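Local coordinates for protein tyrosine aminotransferase (Leishmania infantum, PDB 4IX8) that probably catalyses the pyridoxal-phosphate-dependent transfer of an amino group from L-tyrosine to 2-oxoglutarate, at residues A111-Q116 and A327-L332; Q148-A153 and K175-S180; F214-P219 and S233-F238. All coordinates share one frame; numbering follows the deposited sequence.

Contact 1. Residues A111-Q116 and A327-L332; sequences ADNLRQ and AIARTL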
loop_
_atom_site.group_PDB
_atom_site.type_symbol
_atom_site.label_atom_id
_atom_site.label_comp_id
_atom_site.label_asym_id
_atom_site.label_seq_id
_atom_site.Cartn_x
_atom_site.Cartn_y
_atom_site.Cartn_z
ATOM N N ALA A 111 -13.806 -5.139 3.235
ATOM C CA ALA A 111 -15.242 -5.050 3.488
ATOM C C ALA A 111 -15.879 -6.415 3.227
ATOM O O ALA A 111 -15.548 -7.071 2.229
ATOM C CB ALA A 111 -15.847 -4.011 2.606
ATOM N N ASP A 112 -16.755 -6.855 4.133
ATOM C CA ASP A 112 -17.450 -8.130 3.980
ATOM C C ASP A 112 -18.057 -8.295 2.586
ATOM O O ASP A 112 -17.910 -9.357 1.969
ATOM C CB ASP A 112 -18.593 -8.273 4.991
ATOM C CG ASP A 112 -18.114 -8.467 6.413
ATOM O OD1 ASP A 112 -16.893 -8.542 6.652
ATOM O OD2 ASP A 112 -18.985 -8.569 7.301
ATOM N N ASN A 113 -18.746 -7.261 2.092
ATOM C CA ASN A 113 -19.542 -7.445 0.871
ATOM C C ASN A 113 -18.640 -7.655 -0.331
ATOM O O ASN A 113 -18.916 -8.533 -1.145
ATOM C CB ASN A 113 -20.535 -6.288 0.631
ATOM C CG ASN A 113 -19.875 -4.931 0.501
ATOM O OD1 ASN A 113 -18.703 -4.743 0.852
ATOM N ND2 ASN A 113 -20.649 -3.951 0.037
ATOM N N LEU A 114 -17.518 -6.944 -0.401
ATOM C CA LEU A 114 -16.577 -7.123 -1.522
ATOM C C LEU A 114 -15.931 -8.521 -1.447
ATOM O O LEU A 114 -15.765 -9.214 -2.457
ATOM C CB LEU A 114 -15.469 -6.043 -1.526
ATOM C CG LEU A 114 -14.398 -6.180 -2.645
ATOM C CD1 LEU A 114 -15.078 -6.181 -3.998
ATOM C CD2 LEU A 114 -13.346 -5.095 -2.607
ATOM N N ARG A 115 -15.627 -8.972 -0.243
ATOM C CA ARG A 115 -15.034 -10.296 -0.115
ATOM C C ARG A 115 -16.017 -11.355 -0.626
ATOM O O ARG A 115 -15.619 -12.295 -1.332
ATOM C CB ARG A 115 -14.621 -10.567 1.336
ATOM C CG ARG A 115 -13.490 -9.684 1.821
ATOM C CD ARG A 115 -13.275 -9.839 3.353
ATOM N NE ARG A 115 -12.718 -11.140 3.680
ATOM C CZ ARG A 115 -12.742 -11.683 4.901
ATOM N NH1 ARG A 115 -13.324 -11.041 5.896
ATOM N NH2 ARG A 115 -12.187 -12.876 5.124
ATOM N N GLN A 116 -17.298 -11.181 -0.301
ATOM C CA GLN A 116 -18.317 -12.107 -0.787
ATOM C C GLN A 116 -18.435 -12.046 -2.293
ATOM O O GLN A 116 -18.562 -13.080 -2.966
ATOM C CB GLN A 116 -19.662 -11.796 -0.143
ATOM C CG GLN A 116 -19.752 -12.411 1.238
ATOM C CD GLN A 116 -20.660 -11.655 2.181
ATOM O OE1 GLN A 116 -21.629 -11.041 1.768
ATOM N NE2 GLN A 116 -20.306 -11.651 3.466
ATOM N N ALA A 327 -17.605 0.535 -4.426
ATOM C CA ALA A 327 -17.905 0.722 -5.859
ATOM C C ALA A 327 -17.717 -0.574 -6.635
ATOM O O ALA A 327 -18.533 -0.932 -7.486
ATOM C CB ALA A 327 -17.032 1.824 -6.476
ATOM N N ILE A 328 -16.668 -1.308 -6.296
ATOM C CA ILE A 328 -16.353 -2.545 -7.012
ATOM C C ILE A 328 -17.294 -3.642 -6.533
ATOM O O ILE A 328 -17.685 -4.523 -7.313
ATOM C CB ILE A 328 -14.875 -2.962 -6.796
ATOM C CG1 ILE A 328 -13.961 -1.976 -7.504
ATOM C CG2 ILE A 328 -14.604 -4.360 -7.329
ATOM C CD1 ILE A 328 -12.539 -2.070 -7.078
ATOM N N ALA A 329 -17.696 -3.567 -5.266
ATOM C CA ALA A 329 -18.662 -4.534 -4.743
ATOM C C ALA A 329 -19.995 -4.407 -5.500
ATOM O O ALA A 329 -20.704 -5.389 -5.715
ATOM C CB ALA A 329 -18.889 -4.322 -3.241
ATOM N N ARG A 330 -20.291 -3.212 -5.975
ATOM C CA ARG A 330 -21.581 -2.957 -6.654
ATOM C C ARG A 330 -21.545 -3.365 -8.122
ATOM O O ARG A 330 -22.590 -3.655 -8.689
ATOM C CB ARG A 330 -21.961 -1.478 -6.562
ATOM C CG ARG A 330 -22.530 -1.090 -5.230
ATOM C CD ARG A 330 -22.813 0.406 -5.125
ATOM N NE ARG A 330 -23.077 0.780 -3.743
ATOM C CZ ARG A 330 -23.538 1.955 -3.323
ATOM N NH1 ARG A 330 -23.845 2.922 -4.173
ATOM N NH2 ARG A 330 -23.696 2.157 -2.023
ATOM N N THR A 331 -20.353 -3.423 -8.721
ATOM C CA THR A 331 -20.260 -3.533 -10.175
ATOM C C THR A 331 -19.451 -4.732 -10.725
ATOM O O THR A 331 -19.622 -5.112 -11.886
ATOM C CB THR A 331 -19.650 -2.236 -10.757
ATOM O OG1 THR A 331 -18.351 -2.010 -10.198
ATOM C CG2 THR A 331 -20.582 -1.021 -10.478
ATOM N N LEU A 332 -18.638 -5.362 -9.894
ATOM C CA LEU A 332 -17.748 -6.422 -10.370
ATOM C C LEU A 332 -18.508 -7.533 -11.089
ATOM O O LEU A 332 -18.006 -8.146 -12.014
ATOM C CB LEU A 332 -16.967 -7.010 -9.188
ATOM C CG LEU A 332 -15.960 -8.089 -9.573
ATOM C CD1 LEU A 332 -14.818 -7.527 -10.398
ATOM C CD2 LEU A 332 -15.420 -8.739 -8.295
#

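Contact 2. Residues Q148-A153 and K175-S180; sequences QAIVLA and KSVCDS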
loop_
_atom_site.group_PDB
_atom_site.type_symbol
_atom_site.label_atom_id
_atom_site.label_comp_id
_atom_site.label_asym_id
_atom_site.label_seq_id
_atom_site.Cartn_x
_atom_site.Cartn_y
_atom_site.Cartn_z
ATOM N N GLN A 148 0.407 -5.245 -2.687
ATOM C CA GLN A 148 0.331 -5.576 -1.262
ATOM C C GLN A 148 0.027 -7.064 -1.080
ATOM O O GLN A 148 0.549 -7.720 -0.160
ATOM C CB GLN A 148 -0.746 -4.760 -0.521
ATOM C CG GLN A 148 -0.545 -4.872 1.025
ATOM C CD GLN A 148 -1.795 -4.634 1.854
ATOM O OE1 GLN A 148 -2.912 -4.574 1.343
ATOM N NE2 GLN A 148 -1.602 -4.470 3.141
ATOM N N ALA A 149 -0.806 -7.614 -1.968
ATOM C CA ALA A 149 -1.139 -9.028 -1.851
ATOM C C ALA A 149 0.128 -9.869 -1.907
ATOM O O ALA A 149 0.243 -10.872 -1.184
ATOM C CB ALA A 149 -2.080 -9.451 -2.929
ATOM N N ILE A 150 1.098 -9.418 -2.691
ATOM C CA ILE A 150 2.382 -10.104 -2.780
ATOM C C ILE A 150 3.165 -9.973 -1.495
ATOM O O ILE A 150 3.728 -10.925 -1.021
ATOM C CB ILE A 150 3.198 -9.568 -3.923
ATOM C CG1 ILE A 150 2.542 -10.018 -5.242
ATOM C CG2 ILE A 150 4.642 -10.089 -3.861
ATOM C CD1 ILE A 150 3.111 -9.335 -6.538
ATOM N N VAL A 151 3.219 -8.769 -0.939
ATOM C CA VAL A 151 3.862 -8.577 0.353
ATOM C C VAL A 151 3.266 -9.483 1.408
ATOM O O VAL A 151 3.990 -10.168 2.120
ATOM C CB VAL A 151 3.731 -7.125 0.828
ATOM C CG1 VAL A 151 4.233 -6.977 2.302
ATOM C CG2 VAL A 151 4.514 -6.230 -0.106
ATOM N N LEU A 152 1.940 -9.455 1.535
ATOM C CA LEU A 152 1.275 -10.230 2.577
ATOM C C LEU A 152 1.498 -11.719 2.383
ATOM O O LEU A 152 1.776 -12.442 3.321
ATOM C CB LEU A 152 -0.222 -9.943 2.569
ATOM C CG LEU A 152 -0.587 -8.541 2.976
ATOM C CD1 LEU A 152 -2.032 -8.297 2.627
ATOM C CD2 LEU A 152 -0.323 -8.287 4.462
ATOM N N ALA A 153 1.400 -12.192 1.152
ATOM C CA ALA A 153 1.576 -13.614 0.907
ATOM C C ALA A 153 2.977 -14.079 1.325
ATOM O O ALA A 153 3.130 -15.090 2.021
ATOM C CB ALA A 153 1.313 -13.942 -0.567
ATOM N N LYS A 175 10.710 -10.443 -6.955
ATOM C CA LYS A 175 12.124 -10.327 -6.633
ATOM C C LYS A 175 12.370 -9.166 -5.674
ATOM O O LYS A 175 13.177 -9.267 -4.745
ATOM C CB LYS A 175 12.916 -10.158 -7.930
ATOM C CG LYS A 175 14.321 -9.672 -7.801
ATOM C CD LYS A 175 15.268 -10.728 -7.475
ATOM C CE LYS A 175 16.680 -10.225 -7.701
ATOM N NZ LYS A 175 17.543 -10.923 -6.732
ATOM N N SER A 176 11.680 -8.059 -5.910
ATOM C CA SER A 176 11.893 -6.871 -5.110
ATOM C C SER A 176 11.485 -7.083 -3.680
ATOM O O SER A 176 12.154 -6.596 -2.806
ATOM C CB SER A 176 11.136 -5.675 -5.697
ATOM O OG SER A 176 11.872 -5.161 -6.787
ATOM N N VAL A 177 10.366 -7.773 -3.465
ATOM C CA VAL A 177 9.843 -8.042 -2.128
ATOM C C VAL A 177 10.710 -9.052 -1.422
ATOM O O VAL A 177 11.072 -8.865 -0.270
ATOM C CB VAL A 177 8.401 -8.550 -2.206
ATOM C CG1 VAL A 177 7.894 -9.094 -0.878
ATOM C CG2 VAL A 177 7.519 -7.454 -2.701
ATOM N N CYS A 178 11.087 -10.115 -2.131
ATOM C CA CYS A 178 11.990 -11.108 -1.548
ATOM C C CYS A 178 13.269 -10.462 -1.024
ATOM O O CYS A 178 13.662 -10.661 0.129
ATOM C CB CYS A 178 12.385 -12.147 -2.585
ATOM S SG CYS A 178 11.101 -13.378 -2.881
ATOM N N ASP A 179 13.951 -9.694 -1.876
ATOM C CA ASP A 179 15.211 -9.088 -1.458
ATOM C C ASP A 179 14.969 -8.107 -0.312
ATOM O O ASP A 179 15.812 -7.925 0.554
ATOM C CB ASP A 179 15.889 -8.355 -2.616
ATOM C CG ASP A 179 16.428 -9.294 -3.702
ATOM O OD1 ASP A 179 16.639 -10.496 -3.425
ATOM O OD2 ASP A 179 16.625 -8.826 -4.858
ATOM N N SER A 180 13.825 -7.434 -0.334
ATOM C CA SER A 180 13.529 -6.463 0.699
ATOM C C SER A 180 13.477 -7.146 2.084
ATOM O O SER A 180 13.862 -6.556 3.100
ATOM C CB SER A 180 12.215 -5.784 0.432
ATOM O OG SER A 180 11.951 -4.839 1.435
#

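Contact 3. Residues F214-P219 and S233-F238; sequences FVIINP and SDIIDF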
loop_
_atom_site.group_PDB
_atom_site.type_symbol
_atom_site.label_atom_id
_atom_site.label_comp_id
_atom_site.label_asym_id
_atom_site.label_seq_id
_atom_site.Cartn_x
_atom_site.Cartn_y
_atom_site.Cartn_z
ATOM N N PHE A 214 6.034 -21.948 -4.561
ATOM C CA PHE A 214 6.254 -21.929 -5.996
ATOM C C PHE A 214 5.361 -20.832 -6.558
ATOM O O PHE A 214 4.157 -20.889 -6.379
ATOM C CB PHE A 214 5.889 -23.259 -6.606
ATOM C CG PHE A 214 6.392 -23.457 -7.994
ATOM C CD1 PHE A 214 5.601 -23.146 -9.077
ATOM C CD2 PHE A 214 7.629 -24.010 -8.221
ATOM C CE1 PHE A 214 6.062 -23.342 -10.382
ATOM C CE2 PHE A 214 8.084 -24.219 -9.503
ATOM C CZ PHE A 214 7.295 -23.888 -10.588
ATOM N N VAL A 215 5.946 -19.829 -7.200
ATOM C CA VAL A 215 5.183 -18.729 -7.752
ATOM C C VAL A 215 5.039 -18.873 -9.265
ATOM O O VAL A 215 6.038 -19.092 -9.953
ATOM C CB VAL A 215 5.834 -17.376 -7.489
ATOM C CG1 VAL A 215 5.022 -16.293 -8.161
ATOM C CG2 VAL A 215 5.970 -17.093 -5.992
ATOM N N ILE A 216 3.804 -18.757 -9.777
ATOM C CA ILE A 216 3.605 -18.613 -11.204
ATOM C C ILE A 216 2.862 -17.328 -11.496
ATOM O O ILE A 216 2.185 -16.763 -10.617
ATOM C CB ILE A 216 2.845 -19.788 -11.843
ATOM C CG1 ILE A 216 1.440 -19.889 -11.311
ATOM C CG2 ILE A 216 3.630 -21.097 -11.676
ATOM C CD1 ILE A 216 0.611 -20.931 -12.023
ATOM N N ILE A 217 3.075 -16.825 -12.713
ATOM C CA ILE A 217 2.338 -15.708 -13.249
ATOM C C ILE A 217 1.624 -16.159 -14.512
ATOM O O ILE A 217 2.253 -16.474 -15.502
ATOM C CB ILE A 217 3.247 -14.499 -13.553
ATOM C CG1 ILE A 217 4.103 -14.119 -12.325
ATOM C CG2 ILE A 217 2.375 -13.330 -13.954
ATOM C CD1 ILE A 217 5.104 -13.007 -12.569
ATOM N N ASN A 218 0.309 -16.175 -14.475
ATOM C CA ASN A 218 -0.454 -16.712 -15.573
ATOM C C ASN A 218 -1.837 -16.070 -15.691
ATOM O O ASN A 218 -2.656 -16.255 -14.829
ATOM C CB ASN A 218 -0.624 -18.204 -15.409
ATOM C CG ASN A 218 -1.422 -18.798 -16.556
ATOM O OD1 ASN A 218 -1.019 -18.704 -17.706
ATOM N ND2 ASN A 218 -2.567 -19.365 -16.252
ATOM N N PRO A 219 -2.111 -15.335 -16.767
ATOM C CA PRO A 219 -1.233 -15.063 -17.897
ATOM C C PRO A 219 -0.044 -14.235 -17.492
ATOM O O PRO A 219 -0.131 -13.530 -16.481
ATOM C CB PRO A 219 -2.141 -14.303 -18.874
ATOM C CG PRO A 219 -3.537 -14.720 -18.522
ATOM C CD PRO A 219 -3.490 -14.889 -17.013
ATOM N N SER A 233 -1.893 -28.145 -14.767
ATOM C CA SER A 233 -2.065 -29.415 -14.074
ATOM C C SER A 233 -0.723 -29.946 -13.609
ATOM O O SER A 233 -0.564 -30.362 -12.445
ATOM C CB SER A 233 -2.722 -30.412 -15.013
ATOM O OG SER A 233 -3.084 -31.587 -14.346
ATOM N N ASP A 234 0.271 -29.835 -14.481
ATOM C CA ASP A 234 1.605 -30.324 -14.168
ATOM C C ASP A 234 2.259 -29.489 -13.061
ATOM O O ASP A 234 2.944 -30.030 -12.195
ATOM C CB ASP A 234 2.501 -30.302 -15.407
ATOM C CG ASP A 234 2.194 -31.412 -16.373
ATOM O OD1 ASP A 234 1.486 -32.381 -15.996
ATOM O OD2 ASP A 234 2.682 -31.305 -17.516
ATOM N N ILE A 235 2.054 -28.175 -13.104
ATOM C CA ILE A 235 2.568 -27.297 -12.063
ATOM C C ILE A 235 2.006 -27.699 -10.693
ATOM O O ILE A 235 2.746 -27.849 -9.726
ATOM C CB ILE A 235 2.218 -25.867 -12.369
ATOM C CG1 ILE A 235 3.048 -25.383 -13.558
ATOM C CG2 ILE A 235 2.473 -24.985 -11.185
ATOM C CD1 ILE A 235 2.482 -24.116 -14.209
ATOM N N ILE A 236 0.706 -27.948 -10.642
ATOM C CA ILE A 236 0.065 -28.390 -9.422
ATOM C C ILE A 236 0.647 -29.721 -8.984
ATOM O O ILE A 236 1.006 -29.858 -7.828
ATOM C CB ILE A 236 -1.446 -28.491 -9.625
ATOM C CG1 ILE A 236 -1.989 -27.077 -9.746
ATOM C CG2 ILE A 236 -2.148 -29.200 -8.452
ATOM C CD1 ILE A 236 -3.464 -27.004 -10.111
ATOM N N ASP A 237 0.850 -30.658 -9.905
ATOM C CA ASP A 237 1.435 -31.937 -9.520
ATOM C C ASP A 237 2.817 -31.724 -8.937
ATOM O O ASP A 237 3.188 -32.365 -7.964
ATOM C CB ASP A 237 1.541 -32.912 -10.700
ATOM C CG ASP A 237 0.200 -33.418 -11.141
ATOM O OD1 ASP A 237 -0.751 -33.284 -10.344
ATOM O OD2 ASP A 237 0.095 -33.992 -12.247
ATOM N N PHE A 238 3.570 -30.810 -9.522
ATOM C CA PHE A 238 4.885 -30.484 -9.003
ATOM C C PHE A 238 4.839 -30.020 -7.542
ATOM O O PHE A 238 5.656 -30.413 -6.726
ATOM C CB PHE A 238 5.515 -29.422 -9.883
ATOM C CG PHE A 238 6.857 -28.981 -9.425
ATOM C CD1 PHE A 238 6.980 -27.966 -8.503
ATOM C CD2 PHE A 238 8.002 -29.574 -9.927
ATOM C CE1 PHE A 238 8.220 -27.539 -8.093
ATOM C CE2 PHE A 238 9.245 -29.153 -9.521
ATOM C CZ PHE A 238 9.352 -28.133 -8.596
#

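Contact 1. Residues A111-Q116 and A327-L332
The first turns of helix 112-122 meet the last turns of helix 322-331 with their segment axes 8.8 Å apart and inclined at 40°, and Leu-114 CA lies just 4.6 Å from Ala-329 CA. Such a close backbone approach is possible because Ala-329 brings nothing larger than a methyl to the interface. Its CB sits against CB of Leu-114 at 4.2 Å and against the flat face of the Asn-113 amide, 3.7 Å from ND2. Leu-114 swings CG anti to its own N (chi1 178°), which carries CD1 across to CG2 of Ile-328 at 3.8 Å and beside the backbone N of Ala-329. The two branched side chains pass each other at a slant. No hydrogen bond joins the two segments; Asn-113 instead gives its ND2 to Glu-326 OE1, one turn before Arg-330, and Glu-326 OE2 forms a salt bridge with Arg-330 NE. Thr-331 OG1 bonds back to Ala-327 O at 2.9 Å, the donor tilted 30° from the carbonyl plane. Beyond the pair, Leu-114 also rests on Ile-142 of strand 140-143, while Ala-327, Arg-330 and Thr-331 pack on helix 87-99.

Contact 2. Residues Q148-A153 and K175-S180
Val-177 points from helix 173-181 at two successive residues of helix 145-157, Ile-150 and Val-151, and its CA lies 6.5 Å from CA of Val-151. Starting at the branch point, Val-177 CB is already 4.4 Å from CG2 of Ile-150. One methyl, CG1, stands anti to the backbone N (chi1 169°) and remains slightly farther off, 4.5 Å from CG2 of Val-151. The other, CG2, is placed anti to the carbonyl carbon and makes the closest approaches: 4.1 Å to Ile-150 CG2 and 4.2 Å to Val-151 CG2. CG2 thus touches one methyl of each neighbour; as a whole the Val-177 side chain runs aslant to that of Ile-150 and at about a right angle to that of Val-151.

Helix 173-181 is the crossover of a beta-alpha-beta unit that links the adjacent parallel strands 163-168 and 184-191 in the large mixed sheet of this aminotransferase, and helix 145-157 precedes the first of them. Across the pair only methyls meet, and no hydrogen bond joins the segments. Ile-150 continues inward onto Leu-277 of strand 274-279, whereas Leu-316 of the second subunit packs on both Val-177 and Val-151, so the contact forms part of the interface between the two subunits. Away from Val-177, on helix 173-181, Lys-175 reaches one turn along to Asp-179: NZ lies 3.0 Å from OD2, on the syn lone pair of that oxygen, in a salt bridge. Ser-176 OG is bonded to Leu-50 O, and Ser-180 OG to Thr-49 OG1.

Contact 3. Residues F214-P219 and S233-F238
Phe-214 and Phe-238 both hold CG anti to the backbone N (chi1 -165° for Phe-214), and these torsions carry the two rings into the space between a strand and the helix that follows it. The pair belongs to the beta-alpha-beta unit of strand 211-217, helix 229-242 and strand 246-249, in which helix 229-242 packs on one face of the sheet and connects two adjacent parallel strands. Strand and helix segments run almost antiparallel, at 167°, with axes 10.5 Å apart, a spacing filled by large apolar side chains from both sides.

The alternation of the strand sends Phe-214 and Ile-216 to the helix, and Ile-235 and Phe-238, three residues apart and so nearly one turn, answer them. Phe-238 lays its CD1 over one face of the Phe-214 ring; the centroids are 5.0 Å apart and the planes meet at 51°, neither parallel nor perpendicular. Ile-235 bridges the two strand residues through its CG2. This methyl, anti to the backbone N, comes obliquely to the Phe-214 ring at 4.0 Å from CE1. Ile-216 CG2 is met by both CG2 and CD1 of Ile-235, each at 4.1 Å, as the two side chains reach toward each other tip to tip.

Further cover comes from the sheet and from a second helix: Phe-214 stacks on Tyr-188, Ile-235 rests on Leu-246 of strand 246-249, and Phe-238 packs on Ala-203 and Ala-204 of helix 200-204. The closest approach across the contact is that of Phe-238 CE1, which stands 3.6 Å from both CD2 and CE2 of Phe-214.

Overall arrangement
No hydrogen bond crosses any of the three contacts, which rest mainly on apolar side chains, and contacts 2 and 3 are nested in the chain loop closed by contact 1. Contacts 2 and 3 are the nearer pair, with centres about 18 Å apart and nearest atoms about 7 Å apart; both bring a crossover helix of the large mixed sheet into play. Contact 1 lies toward the outside, its centre about 25 Å from that of contact 2 and about 28 Å from that of contact 3. Lys-282, predicted to carry the pyridoxal phosphate, follows strand 274-279, on which Ile-150 of contact 2 packs, while Leu-332 of contact 1 touches the adjoining Tyr-283.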